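PDB 4XEA: peptidase M16 domain protein from Alicyclobacillus acidocaldarius subsp. acidocaldarius DSM 446, which is a putative metallopeptidase of the M16 family, binding a metal ion and probably hydrolysing peptide bonds, although its own substrates are not established. Local coordinates for residues 127-130 with 131-134; 148-151 with 152-155; 297-300 with 301-305; 376-380 with 381-385; 399-402 with 403-407. One frame throughout, in Å; residues are numbered along the deposited sequence.

How the interactions relate
All five contacts are local and partly buried, and none touches another; interaction 4 lies nearest the centre of the chain, interactions 1, 3 and 5 farther out. Interactions 1, 2 and 5 lie along helices, interaction 4 ends a helix, and interaction 3 is a turn leading into a strand. Interaction 1 is nearest the nickel, and its buried glutamate reaches a metal ligand. Interaction 2 packs on the sheet of the chain's second half, whose outer strand 304-309 begins at the end of interaction 3. Interactions 3, 4 and 5 all touch helix 265-283: interaction 4 mainly with aromatic side chains, interaction 5 with a buried phenylalanine and two neighbouring arginines, each salt-bridged to glutamate outside the segments.

Interaction 1: 127-130 with 131-134; sequences EKEK and GIIA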
loop_
_atom_site.group_PDB
_atom_site.type_symbol
_atom_site.label_atom_id
_atom_site.label_comp_id
_atom_site.label_asym_id
_atom_site.label_seq_id
_atom_site.Cartn_x
_atom_site.Cartn_y
_atom_site.Cartn_z
ATOM N N GLU A 127 6.979 -12.229 31.676
ATOM C CA GLU A 127 7.443 -10.959 32.246
ATOM C C GLU A 127 8.126 -10.055 31.194
ATOM O O GLU A 127 7.737 -8.888 31.024
ATOM C CB GLU A 127 8.355 -11.175 33.452
ATOM C CG GLU A 127 8.543 -9.924 34.306
ATOM C CD GLU A 127 7.222 -9.269 34.658
ATOM O OE1 GLU A 127 6.711 -9.545 35.757
ATOM O OE2 GLU A 127 6.680 -8.500 33.834
ATOM N N LYS A 128 9.072 -10.608 30.442
ATOM C CA LYS A 128 9.779 -9.838 29.409
ATOM C C LYS A 128 8.813 -9.167 28.438
ATOM O O LYS A 128 8.955 -7.979 28.120
ATOM C CB LYS A 128 10.750 -10.729 28.626
ATOM C CG LYS A 128 11.527 -9.969 27.548
ATOM C CD LYS A 128 12.580 -10.815 26.908
ATOM C CE LYS A 128 13.284 -10.052 25.802
ATOM N NZ LYS A 128 14.191 -10.948 25.056
ATOM N N GLU A 129 7.809 -9.922 27.986
ATOM C CA GLU A 129 6.960 -9.447 26.930
ATOM C C GLU A 129 6.006 -8.368 27.457
ATOM O O GLU A 129 5.503 -7.580 26.672
ATOM C CB GLU A 129 6.185 -10.612 26.283
ATOM C CG GLU A 129 5.612 -10.312 24.896
ATOM C CD GLU A 129 6.680 -10.207 23.822
ATOM O OE1 GLU A 129 6.482 -9.445 22.860
ATOM O OE2 GLU A 129 7.722 -10.885 23.938
ATOM N N LYS A 130 5.757 -8.326 28.770
ATOM C CA LYS A 130 4.877 -7.286 29.354
ATOM C C LYS A 130 5.501 -5.894 29.190
ATOM O O LYS A 130 4.805 -4.925 28.871
ATOM C CB LYS A 130 4.612 -7.534 30.847
ATOM C CG LYS A 130 3.471 -8.490 31.179
ATOM C CD LYS A 130 3.402 -8.720 32.688
ATOM C CE LYS A 130 2.420 -9.820 33.069
ATOM N NZ LYS A 130 1.899 -9.644 34.453
ATOM N N GLY A 131 6.803 -5.813 29.434
ATOM C CA GLY A 131 7.560 -4.569 29.258
ATOM C C GLY A 131 7.550 -4.076 27.814
ATOM O O GLY A 131 7.420 -2.860 27.552
ATOM N N ILE A 132 7.687 -5.033 26.879
ATOM C CA ILE A 132 7.721 -4.742 25.445
ATOM C C ILE A 132 6.367 -4.221 24.982
ATOM O O ILE A 132 6.301 -3.295 24.182
ATOM C CB ILE A 132 8.149 -5.988 24.613
ATOM C CG1 ILE A 132 9.597 -6.389 24.963
ATOM C CG2 ILE A 132 7.997 -5.733 23.117
ATOM C CD1 ILE A 132 10.074 -7.667 24.289
ATOM N N ILE A 133 5.286 -4.795 25.504
ATOM C CA ILE A 133 3.948 -4.374 25.115
ATOM C C ILE A 133 3.578 -3.041 25.772
ATOM O O ILE A 133 2.988 -2.192 25.115
ATOM C CB ILE A 133 2.895 -5.459 25.394
ATOM C CG1 ILE A 133 3.212 -6.713 24.567
ATOM C CG2 ILE A 133 1.516 -4.966 25.019
ATOM C CD1 ILE A 133 2.422 -7.921 24.996
ATOM N N ALA A 134 3.978 -2.829 27.031
ATOM C CA ALA A 134 3.702 -1.550 27.698
ATOM C C ALA A 134 4.300 -0.394 26.911
ATOM O O ALA A 134 3.679 0.653 26.761
ATOM C CB ALA A 134 4.224 -1.550 29.108
#
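Glu129 touches both Ile132 and Ile133 along helix 123-141, the helix of this M16 metallopeptidase fold that also supplies Glu136, which binds nickel together with His61 and His65. The Glu129 side chain sets out with CG opposite the backbone N (chi1 -161°) and then bends at chi2, which brings its carboxylate beside two branches of Ile132: Glu129 OE1 is 4.0 Å from Ile132 CG2, and Glu129 OE2 is 4.0 Å from Ile132 CD1. These are van der Waals contacts with methyl groups; the polar partners lie on helix 59-66. There OE1 accepts a hydrogen bond from His65 ND1, and OE2 has a long, weak ion pair with Lys66. Glu129 is thus a second-shell residue, consistent with a part in orienting the metal-binding imidazole. Glu129 CG also meets Ile133 CD1 at 4.0 Å. Ile133 is buried against His61 and Phe62, its side chain about 6 Å from the nickel ion. Lys130 heads away overall, though its CB lies against Gly131 N; its chain, extended beyond CG, packs on Phe62 and Val173, and gives its ammonium to the carbonyl oxygens of Arg174 and Ile176. The backbone bonds are uneven. Ile133 N reaches Glu129 O at 3.0 Å and Ala134 N reaches Lys130 O at 2.9 Å, whereas Lys128 O is met only weakly by Ile132 N and by Gly131 N. Ile132 CG1 also rests against that Lys128 O, at 3.6 Å.

Interaction 2: 148-151 with 152-155; sequences AYME and LLRA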
loop_
_atom_site.group_PDB
_atom_site.type_symbol
_atom_site.label_atom_id
_atom_site.label_comp_id
_atom_site.label_asym_id
_atom_site.label_seq_id
_atom_site.Cartn_x
_atom_site.Cartn_y
_atom_site.Cartn_z
ATOM N N ALA A 148 -6.904 10.127 17.776
ATOM C CA ALA A 148 -8.205 10.656 17.341
ATOM C C ALA A 148 -9.246 9.546 17.224
ATOM O O ALA A 148 -10.385 9.698 17.650
ATOM C CB ALA A 148 -8.062 11.354 16.007
ATOM N N TYR A 149 -8.819 8.441 16.621
ATOM C CA TYR A 149 -9.628 7.227 16.501
ATOM C C TYR A 149 -10.051 6.717 17.873
ATOM O O TYR A 149 -11.240 6.475 18.116
ATOM C CB TYR A 149 -8.812 6.176 15.749
ATOM C CG TYR A 149 -9.455 4.840 15.631
ATOM C CD1 TYR A 149 -8.960 3.757 16.349
ATOM C CD2 TYR A 149 -10.549 4.647 14.838
ATOM C CE1 TYR A 149 -9.532 2.502 16.250
ATOM C CE2 TYR A 149 -11.155 3.373 14.738
ATOM C CZ TYR A 149 -10.641 2.323 15.443
ATOM O OH TYR A 149 -11.198 1.067 15.357
HETATM N N MSE A 150 -9.099 6.598 18.795
HETATM C CA MSE A 150 -9.444 6.047 20.112
HETATM C C MSE A 150 -10.345 7.012 20.901
HETATM O O MSE A 150 -11.216 6.554 21.626
HETATM C CB MSE A 150 -8.206 5.605 20.927
HETATM C CG MSE A 150 -7.538 4.273 20.399
HETATM SE SE MSE A 150 -8.711 2.748 20.040
HETATM C CE MSE A 150 -9.739 2.823 21.718
ATOM N N GLU A 151 -10.184 8.317 20.692
ATOM C CA GLU A 151 -11.067 9.315 21.358
ATOM C C GLU A 151 -12.530 9.143 20.874
ATOM O O GLU A 151 -13.445 9.133 21.665
ATOM C CB GLU A 151 -10.580 10.753 21.132
ATOM C CG GLU A 151 -9.320 11.148 21.894
ATOM C CD GLU A 151 -9.417 10.911 23.414
ATOM O OE1 GLU A 151 -10.544 10.946 23.982
ATOM O OE2 GLU A 151 -8.346 10.681 24.025
ATOM N N LEU A 152 -12.700 8.929 19.578
ATOM C CA LEU A 152 -14.027 8.656 18.993
ATOM C C LEU A 152 -14.667 7.415 19.633
ATOM O O LEU A 152 -15.801 7.477 20.175
ATOM C CB LEU A 152 -13.862 8.533 17.475
ATOM C CG LEU A 152 -15.049 8.251 16.542
ATOM C CD1 LEU A 152 -15.550 6.860 16.768
ATOM C CD2 LEU A 152 -16.095 9.261 16.734
ATOM N N LEU A 153 -13.926 6.307 19.668
ATOM C CA LEU A 153 -14.433 5.083 20.287
ATOM C C LEU A 153 -14.784 5.236 21.751
ATOM O O LEU A 153 -15.843 4.683 22.221
ATOM C CB LEU A 153 -13.470 3.905 20.084
ATOM C CG LEU A 153 -13.269 3.389 18.646
ATOM C CD1 LEU A 153 -12.327 2.133 18.589
ATOM C CD2 LEU A 153 -14.603 3.001 18.021
ATOM N N ARG A 154 -13.914 5.937 22.476
ATOM C CA ARG A 154 -14.106 6.183 23.884
ATOM C C ARG A 154 -15.366 7.064 24.118
ATOM O O ARG A 154 -16.090 6.854 25.081
ATOM C CB ARG A 154 -12.899 6.836 24.554
ATOM C CG ARG A 154 -11.815 5.839 24.998
ATOM C CD ARG A 154 -10.752 6.470 25.936
ATOM N NE ARG A 154 -9.776 7.366 25.308
ATOM C CZ ARG A 154 -8.628 6.991 24.719
ATOM N NH1 ARG A 154 -7.810 7.920 24.221
ATOM N NH2 ARG A 154 -8.296 5.705 24.598
ATOM N N ALA A 155 -15.614 7.981 23.198
ATOM C CA ALA A 155 -16.817 8.817 23.254
ATOM C C ALA A 155 -18.077 7.989 22.873
ATOM O O ALA A 155 -19.144 8.090 23.514
ATOM C CB ALA A 155 -16.636 10.038 22.341
#
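An i to i+3 salt bridge on helix 144-156 joins Glu151 to Arg154, beside an apolar cluster of Tyr149, Met150 (selenomethionine) and Leu153. Arg154 NH1 donates to Glu151 OE2 over 2.8 Å in a nearly straight bond (167°). The oxygen lies in the guanidinium plane, but the nitrogen comes from above the carboxylate, the two groups being turned 76° apart. OE2 is also bridged by Arg147 NE, so two arginines share this one carboxylate oxygen. The Arg154 chain bends at chi3 (-74°), which lays its guanidinium over Met150 O, 4.0 Å below its plane, with Met150 CB beside NH2. In the apolar cluster Leu153 CD1 is 3.6 Å from Tyr149 CZ, and Leu153 CG sits over a face of the ring, toward its rim. The same Leu153 CD1 also meets Met150 SE, at 3.9 Å. The Tyr149 hydroxyl is hydrogen-bonded to that of Tyr315. The helix packs on the five-stranded sheet of the second half of the chain: Leu152 rests on Val416 and Ser418 of strand 415-422 and on Leu317 of strand 314-321, while Glu151 touches His242 and Met244 of strand 241-246.

Interaction 3: 297-300 with 301-305; sequences GLVD and KGFSA
Two hydrogen bonds hold Asp300 to the residues that follow it, in a type I beta turn from Asp300 to Phe303 that leads into strand 304-309. The backbone bond runs from Phe303 N to Asp300 O, 3.1 Å and fairly straight (163°), the donor standing above the carbonyl plane. The side-chain bond makes an Asx turn: Gly302 N donates to Asp300 OD1 over 3.0 Å, meeting the carboxylate on its anti side, somewhat out of plane. Asp300 CG lies between its own N and carbonyl carbon (chi1 59°), the rotation that swings OD1 over the turn. The other oxygen, OD2, accepts from Asn321 ND2. Replacing Asp300 with an alanine would probably leave Gly302 N and Asn321 ND2 without their carboxylate acceptors and make the turn less rigid. The apolar contact lies between the buried side chains of Val299 and Phe303, where Val299 CG1 meets Phe303 CD1 at 3.5 Å. Val299 also packs on Leu293 of helix 288-295 and Leu328 of helix 325-342, and Phe303 on Tyr290 and Val318. The carboxylate thus adds to the backbone bond of the turn and ties it to strand 314-321, while Val299 and Phe303 form its buried apolar part.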
loop_
_atom_site.group_PDB
_atom_site.type_symbol
_atom_site.label_atom_id
_atom_site.label_comp_id
_atom_site.label_asym_id
_atom_site.label_seq_id
_atom_site.Cartn_x
_atom_site.Cartn_y
_atom_site.Cartn_z
ATOM N N GLY A 297 -10.980 23.555 -0.204
ATOM C CA GLY A 297 -9.869 23.349 0.730
ATOM C C GLY A 297 -10.264 22.887 2.126
ATOM O O GLY A 297 -9.486 23.029 3.065
ATOM N N LEU A 298 -11.461 22.308 2.269
ATOM C CA LEU A 298 -11.947 21.809 3.562
ATOM C C LEU A 298 -11.426 20.399 3.906
ATOM O O LEU A 298 -11.445 20.014 5.076
ATOM C CB LEU A 298 -13.491 21.841 3.615
ATOM C CG LEU A 298 -14.198 23.200 3.649
ATOM C CD1 LEU A 298 -15.723 23.053 3.582
ATOM C CD2 LEU A 298 -13.802 23.969 4.899
ATOM N N VAL A 299 -10.984 19.648 2.885
ATOM C CA VAL A 299 -10.353 18.335 3.031
ATOM C C VAL A 299 -9.130 18.198 2.109
ATOM O O VAL A 299 -8.886 19.056 1.265
ATOM C CB VAL A 299 -11.332 17.188 2.662
ATOM C CG1 VAL A 299 -12.547 17.173 3.608
ATOM C CG2 VAL A 299 -11.776 17.313 1.213
ATOM N N ASP A 300 -8.368 17.113 2.270
ATOM C CA ASP A 300 -7.353 16.718 1.279
ATOM C C ASP A 300 -7.678 15.308 0.771
ATOM O O ASP A 300 -8.713 14.751 1.133
ATOM C CB ASP A 300 -5.907 16.846 1.822
ATOM C CG ASP A 300 -5.640 15.995 3.065
ATOM O OD1 ASP A 300 -6.165 14.882 3.183
ATOM O OD2 ASP A 300 -4.871 16.448 3.937
ATOM N N LYS A 301 -6.817 14.737 -0.071
ATOM C CA LYS A 301 -7.074 13.400 -0.655
ATOM C C LYS A 301 -7.015 12.213 0.301
ATOM O O LYS A 301 -7.362 11.095 -0.096
ATOM C CB LYS A 301 -6.121 13.123 -1.833
ATOM C CG LYS A 301 -6.595 13.703 -3.148
ATOM C CD LYS A 301 -5.918 15.040 -3.495
ATOM C CE LYS A 301 -6.187 15.436 -4.953
ATOM N NZ LYS A 301 -5.611 16.762 -5.324
ATOM N N GLY A 302 -6.569 12.436 1.534
ATOM C CA GLY A 302 -6.619 11.409 2.590
ATOM C C GLY A 302 -7.968 11.325 3.316
ATOM O O GLY A 302 -8.169 10.481 4.177
ATOM N N PHE A 303 -8.895 12.205 2.965
ATOM C CA PHE A 303 -10.270 12.121 3.450
ATOM C C PHE A 303 -10.827 10.744 3.118
ATOM O O PHE A 303 -10.644 10.277 2.017
ATOM C CB PHE A 303 -11.115 13.179 2.753
ATOM C CG PHE A 303 -12.535 13.247 3.244
ATOM C CD1 PHE A 303 -12.823 13.815 4.481
ATOM C CD2 PHE A 303 -13.587 12.759 2.464
ATOM C CE1 PHE A 303 -14.132 13.907 4.945
ATOM C CE2 PHE A 303 -14.926 12.847 2.919
ATOM C CZ PHE A 303 -15.195 13.415 4.165
ATOM N N SER A 304 -11.523 10.105 4.051
ATOM C CA SER A 304 -12.067 8.768 3.777
ATOM C C SER A 304 -13.294 8.458 4.626
ATOM O O SER A 304 -13.512 9.090 5.651
ATOM C CB SER A 304 -11.007 7.686 4.012
ATOM O OG SER A 304 -10.745 7.604 5.396
ATOM N N ALA A 305 -14.083 7.496 4.164
ATOM C CA ALA A 305 -15.262 7.020 4.867
ATOM C C ALA A 305 -15.121 5.500 4.896
ATOM O O ALA A 305 -14.885 4.872 3.845
ATOM C CB ALA A 305 -16.503 7.411 4.154
#

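Interaction 4: 376-380 with 381-385; sequences TYFLR and GAEAF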
loop_
_atom_site.group_PDB
_atom_site.type_symbol
_atom_site.label_atom_id
_atom_site.label_comp_id
_atom_site.label_asym_id
_atom_site.label_seq_id
_atom_site.Cartn_x
_atom_site.Cartn_y
_atom_site.Cartn_z
ATOM N N THR A 376 -12.145 -13.772 6.974
ATOM C CA THR A 376 -12.895 -12.796 7.744
ATOM C C THR A 376 -14.391 -13.058 7.739
ATOM O O THR A 376 -15.012 -13.067 8.795
ATOM C CB THR A 376 -12.542 -11.331 7.290
ATOM O OG1 THR A 376 -11.181 -11.082 7.666
ATOM C CG2 THR A 376 -13.385 -10.346 8.052
ATOM N N TYR A 377 -14.980 -13.255 6.573
ATOM C CA TYR A 377 -16.412 -13.542 6.500
ATOM C C TYR A 377 -16.773 -14.902 7.103
ATOM O O TYR A 377 -17.813 -15.051 7.744
ATOM C CB TYR A 377 -16.919 -13.421 5.056
ATOM C CG TYR A 377 -16.991 -11.964 4.561
ATOM C CD1 TYR A 377 -17.638 -10.997 5.343
ATOM C CD2 TYR A 377 -16.441 -11.552 3.345
ATOM C CE1 TYR A 377 -17.737 -9.703 4.952
ATOM C CE2 TYR A 377 -16.566 -10.198 2.915
ATOM C CZ TYR A 377 -17.211 -9.297 3.755
ATOM O OH TYR A 377 -17.372 -7.956 3.467
ATOM N N PHE A 378 -15.927 -15.909 6.882
ATOM C CA PHE A 378 -16.152 -17.218 7.525
ATOM C C PHE A 378 -16.221 -17.113 9.046
ATOM O O PHE A 378 -17.196 -17.545 9.677
ATOM C CB PHE A 378 -15.089 -18.250 7.099
ATOM C CG PHE A 378 -15.215 -19.534 7.858
ATOM C CD1 PHE A 378 -16.120 -20.490 7.462
ATOM C CD2 PHE A 378 -14.475 -19.721 9.016
ATOM C CE1 PHE A 378 -16.276 -21.676 8.206
ATOM C CE2 PHE A 378 -14.638 -20.865 9.791
ATOM C CZ PHE A 378 -15.537 -21.836 9.404
ATOM N N LEU A 379 -15.230 -16.481 9.649
ATOM C CA LEU A 379 -15.152 -16.399 11.091
ATOM C C LEU A 379 -16.292 -15.539 11.718
ATOM O O LEU A 379 -16.741 -15.819 12.833
ATOM C CB LEU A 379 -13.791 -15.901 11.548
ATOM C CG LEU A 379 -12.578 -16.832 11.313
ATOM C CD1 LEU A 379 -11.288 -16.152 11.803
ATOM C CD2 LEU A 379 -12.767 -18.205 12.026
ATOM N N ARG A 380 -16.785 -14.568 10.954
ATOM C CA ARG A 380 -17.918 -13.739 11.358
ATOM C C ARG A 380 -19.288 -14.380 11.092
ATOM O O ARG A 380 -20.332 -13.716 11.229
ATOM C CB ARG A 380 -17.802 -12.399 10.624
ATOM C CG ARG A 380 -16.789 -11.491 11.354
ATOM C CD ARG A 380 -16.412 -10.260 10.511
ATOM N NE ARG A 380 -15.306 -9.571 11.163
ATOM C CZ ARG A 380 -14.528 -8.619 10.642
ATOM N NH1 ARG A 380 -14.757 -8.110 9.430
ATOM N NH2 ARG A 380 -13.527 -8.142 11.378
ATOM N N GLY A 381 -19.284 -15.655 10.654
ATOM C CA GLY A 381 -20.463 -16.490 10.692
ATOM C C GLY A 381 -20.930 -17.032 9.360
ATOM O O GLY A 381 -21.891 -17.796 9.352
ATOM N N ALA A 382 -20.298 -16.647 8.253
ATOM C CA ALA A 382 -20.690 -17.175 6.940
ATOM C C ALA A 382 -19.995 -18.519 6.764
ATOM O O ALA A 382 -18.993 -18.636 6.102
ATOM C CB ALA A 382 -20.347 -16.197 5.845
ATOM N N GLU A 383 -20.557 -19.518 7.436
ATOM C CA GLU A 383 -19.959 -20.845 7.600
ATOM C C GLU A 383 -19.787 -21.541 6.240
ATOM O O GLU A 383 -18.890 -22.349 6.072
ATOM C CB GLU A 383 -20.819 -21.651 8.615
ATOM C CG GLU A 383 -20.263 -23.032 9.099
ATOM C CD GLU A 383 -19.171 -22.916 10.168
ATOM O OE1 GLU A 383 -19.088 -21.881 10.870
ATOM O OE2 GLU A 383 -18.377 -23.871 10.292
ATOM N N ALA A 384 -20.604 -21.165 5.255
ATOM C CA ALA A 384 -20.488 -21.652 3.887
ATOM C C ALA A 384 -20.141 -20.526 2.904
ATOM O O ALA A 384 -20.655 -20.479 1.784
ATOM C CB ALA A 384 -21.810 -22.394 3.470
ATOM N N PHE A 385 -19.257 -19.628 3.321
ATOM C CA PHE A 385 -18.988 -18.409 2.556
ATOM C C PHE A 385 -18.607 -18.700 1.115
ATOM O O PHE A 385 -17.944 -19.705 0.842
ATOM C CB PHE A 385 -17.827 -17.621 3.170
ATOM C CG PHE A 385 -17.462 -16.396 2.386
ATOM C CD1 PHE A 385 -18.316 -15.300 2.373
ATOM C CD2 PHE A 385 -16.282 -16.346 1.644
ATOM C CE1 PHE A 385 -18.005 -14.179 1.659
ATOM C CE2 PHE A 385 -15.961 -15.224 0.890
ATOM C CZ PHE A 385 -16.809 -14.129 0.912
HETATM O O HOH W 1 -18.451 -19.302 11.229
#
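Phe378 O is gripped by two donors: Gly381 N at 3.0 Å and a water at 2.7 Å. That water also donates to Glu383 OE1, again at 2.7 Å, and so links the end of helix 367-379 to the loop after it. Gly381, with positive phi (121°), is the C-prime residue of a Schellman motif, whose other bond runs from Ala382 N to Tyr377 O over 3.0 Å. A CB at Gly381 would be jammed against Arg380 O, so the bend calls for glycine. Beyond it, Ala382 centres an inverse gamma turn, and a type I turn from Ala382 to Phe385 brings the chain back over the helix. With CG opposite its backbone N (chi1 174°), Phe378 carries its ring beside this loop. The Glu383 carbonyl O lies at the ring edge, 3.4 Å from Phe378 CE1, Glu383 OE2 approaches Phe378 CZ at 3.6 Å, and the water stands over the centre of one face. The ring also packs on Trp374 and Val195; an alanine in place of Phe378 is likely to open a gap there and take away the ring against which the Glu383 carbonyl and carboxylate lie. Tyr377 CB sits over a face of the Phe385 ring, a CH-pi contact 3.9 Å from the centroid, with the two ring planes 31° apart. Phe385 also meets Trp374 and Phe387 edge-to-face. The amides of Gly381 and Ala382, with a water, thus satisfy the carbonyls of Phe378 and Tyr377, while aromatic rings pack the chain reversal and Arg13 meets the charge of Glu383.

Interaction 5: 399-402 with 403-407; sequences LERA and NARFQ
Arg401 and Arg405 both place CG opposite the backbone N (chi1 177° and 174°). Arg401 then bends at chi2 and Arg405 at chi2 and chi3; one turn apart on helix 399-409 the two chains lie side by side, pointing the same way. Arg401 NH2 comes 3.9 Å from Arg405 CD, and Arg405 CB lies over one face of the Arg401 guanidinium, toward its rim. The two guanidinium planes are 56° apart, with Arg401 NH2 4.0 Å from Arg405 NE. These like charges have acidic partners beyond the segments: Arg401 NH2 is bridged to Glu270, Arg405 NH2 to Glu259, and Arg405 NE to Glu408 in the next turn. On another side of the helix, Asn403 turns its amide nitrogen to the first residue of the helix, ND2 resting 3.7 Å from Leu399 CG, while its OD1 accepts a hydrogen bond from Ile344 N. Leu399 and Ala402 pack against Ile344 too, and Ala402 also meets Phe349 of helix 346-363. The backbone between the segments is regular: Asn403 N to Leu399 O and Ala404 N to Glu400 O are each 2.8 Å, and Phe406 N to Ala402 O is 3.1 Å. Phe406 itself leads away from 399-402 and packs on both helix 265-283 (Leu278, Leu282) and helix 325-342 (Val339). Two guanidinium groups thus lie close together on this helix, a closeness probably tolerated because Glu270, Glu259 and Glu408 offset their charge.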
loop_
_atom_site.group_PDB
_atom_site.type_symbol
_atom_site.label_atom_id
_atom_site.label_comp_id
_atom_site.label_asym_id
_atom_site.label_seq_id
_atom_site.Cartn_x
_atom_site.Cartn_y
_atom_site.Cartn_z
ATOM N N LEU A 399 -32.145 0.761 -4.551
ATOM C CA LEU A 399 -32.220 2.126 -4.000
ATOM C C LEU A 399 -33.076 2.171 -2.723
ATOM O O LEU A 399 -32.752 2.902 -1.777
ATOM C CB LEU A 399 -32.783 3.116 -5.057
ATOM C CG LEU A 399 -32.879 4.613 -4.692
ATOM C CD1 LEU A 399 -31.524 5.234 -4.358
ATOM C CD2 LEU A 399 -33.597 5.420 -5.831
ATOM N N GLU A 400 -34.174 1.409 -2.685
ATOM C CA GLU A 400 -35.004 1.339 -1.453
ATOM C C GLU A 400 -34.185 0.829 -0.278
ATOM O O GLU A 400 -34.186 1.395 0.837
ATOM C CB GLU A 400 -36.205 0.408 -1.684
ATOM C CG GLU A 400 -37.081 0.120 -0.433
ATOM C CD GLU A 400 -38.388 -0.604 -0.795
ATOM O OE1 GLU A 400 -38.350 -1.818 -1.097
ATOM O OE2 GLU A 400 -39.461 0.050 -0.821
ATOM N N ARG A 401 -33.466 -0.248 -0.521
ATOM C CA ARG A 401 -32.583 -0.779 0.529
ATOM C C ARG A 401 -31.493 0.236 0.927
ATOM O O ARG A 401 -31.205 0.404 2.112
ATOM C CB ARG A 401 -32.025 -2.144 0.115
ATOM C CG ARG A 401 -31.036 -2.768 1.070
ATOM C CD ARG A 401 -31.552 -2.908 2.523
ATOM N NE ARG A 401 -30.483 -3.434 3.375
ATOM C CZ ARG A 401 -30.327 -3.152 4.673
ATOM N NH1 ARG A 401 -31.171 -2.346 5.316
ATOM N NH2 ARG A 401 -29.303 -3.664 5.325
ATOM N N ALA A 402 -30.931 0.959 -0.038
ATOM C CA ALA A 402 -29.928 1.999 0.292
ATOM C C ALA A 402 -30.564 3.100 1.147
ATOM O O ALA A 402 -29.944 3.561 2.118
ATOM C CB ALA A 402 -29.305 2.594 -0.965
ATOM N N ASN A 403 -31.791 3.511 0.815
ATOM C CA ASN A 403 -32.499 4.488 1.659
ATOM C C ASN A 403 -32.801 3.936 3.061
ATOM O O ASN A 403 -32.577 4.642 4.042
ATOM C CB ASN A 403 -33.767 5.041 0.984
ATOM C CG ASN A 403 -33.455 6.066 -0.139
ATOM O OD1 ASN A 403 -32.789 7.083 0.083
ATOM N ND2 ASN A 403 -33.942 5.791 -1.336
ATOM N N ALA A 404 -33.272 2.688 3.169
ATOM C CA ALA A 404 -33.574 2.107 4.487
ATOM C C ALA A 404 -32.320 2.029 5.354
ATOM O O ALA A 404 -32.352 2.320 6.554
ATOM C CB ALA A 404 -34.223 0.722 4.353
ATOM N N ARG A 405 -31.200 1.629 4.761
ATOM C CA ARG A 405 -29.930 1.522 5.525
ATOM C C ARG A 405 -29.502 2.907 6.049
ATOM O O ARG A 405 -29.121 3.042 7.211
ATOM C CB ARG A 405 -28.834 0.922 4.626
ATOM C CG ARG A 405 -27.423 0.873 5.232
ATOM C CD ARG A 405 -27.224 -0.419 6.006
ATOM N NE ARG A 405 -27.815 -0.521 7.355
ATOM C CZ ARG A 405 -27.146 -0.330 8.493
ATOM N NH1 ARG A 405 -27.721 -0.557 9.659
ATOM N NH2 ARG A 405 -25.888 0.095 8.478
ATOM N N PHE A 406 -29.564 3.915 5.180
ATOM C CA PHE A 406 -29.262 5.296 5.531
ATOM C C PHE A 406 -30.122 5.777 6.724
ATOM O O PHE A 406 -29.610 6.306 7.718
ATOM C CB PHE A 406 -29.450 6.214 4.301
ATOM C CG PHE A 406 -29.110 7.651 4.576
ATOM C CD1 PHE A 406 -30.011 8.480 5.226
ATOM C CD2 PHE A 406 -27.859 8.166 4.246
ATOM C CE1 PHE A 406 -29.671 9.812 5.546
ATOM C CE2 PHE A 406 -27.523 9.475 4.549
ATOM C CZ PHE A 406 -28.438 10.310 5.199
ATOM N N GLN A 407 -31.438 5.556 6.626
ATOM C CA GLN A 407 -32.402 5.999 7.650
ATOM C C GLN A 407 -32.210 5.327 9.016
ATOM O O GLN A 407 -32.383 5.964 10.064
ATOM C CB GLN A 407 -33.833 5.767 7.135
ATOM C CG GLN A 407 -34.195 6.619 5.911
ATOM C CD GLN A 407 -34.380 8.087 6.234
ATOM O OE1 GLN A 407 -34.708 8.446 7.367
ATOM N NE2 GLN A 407 -34.194 8.948 5.233
#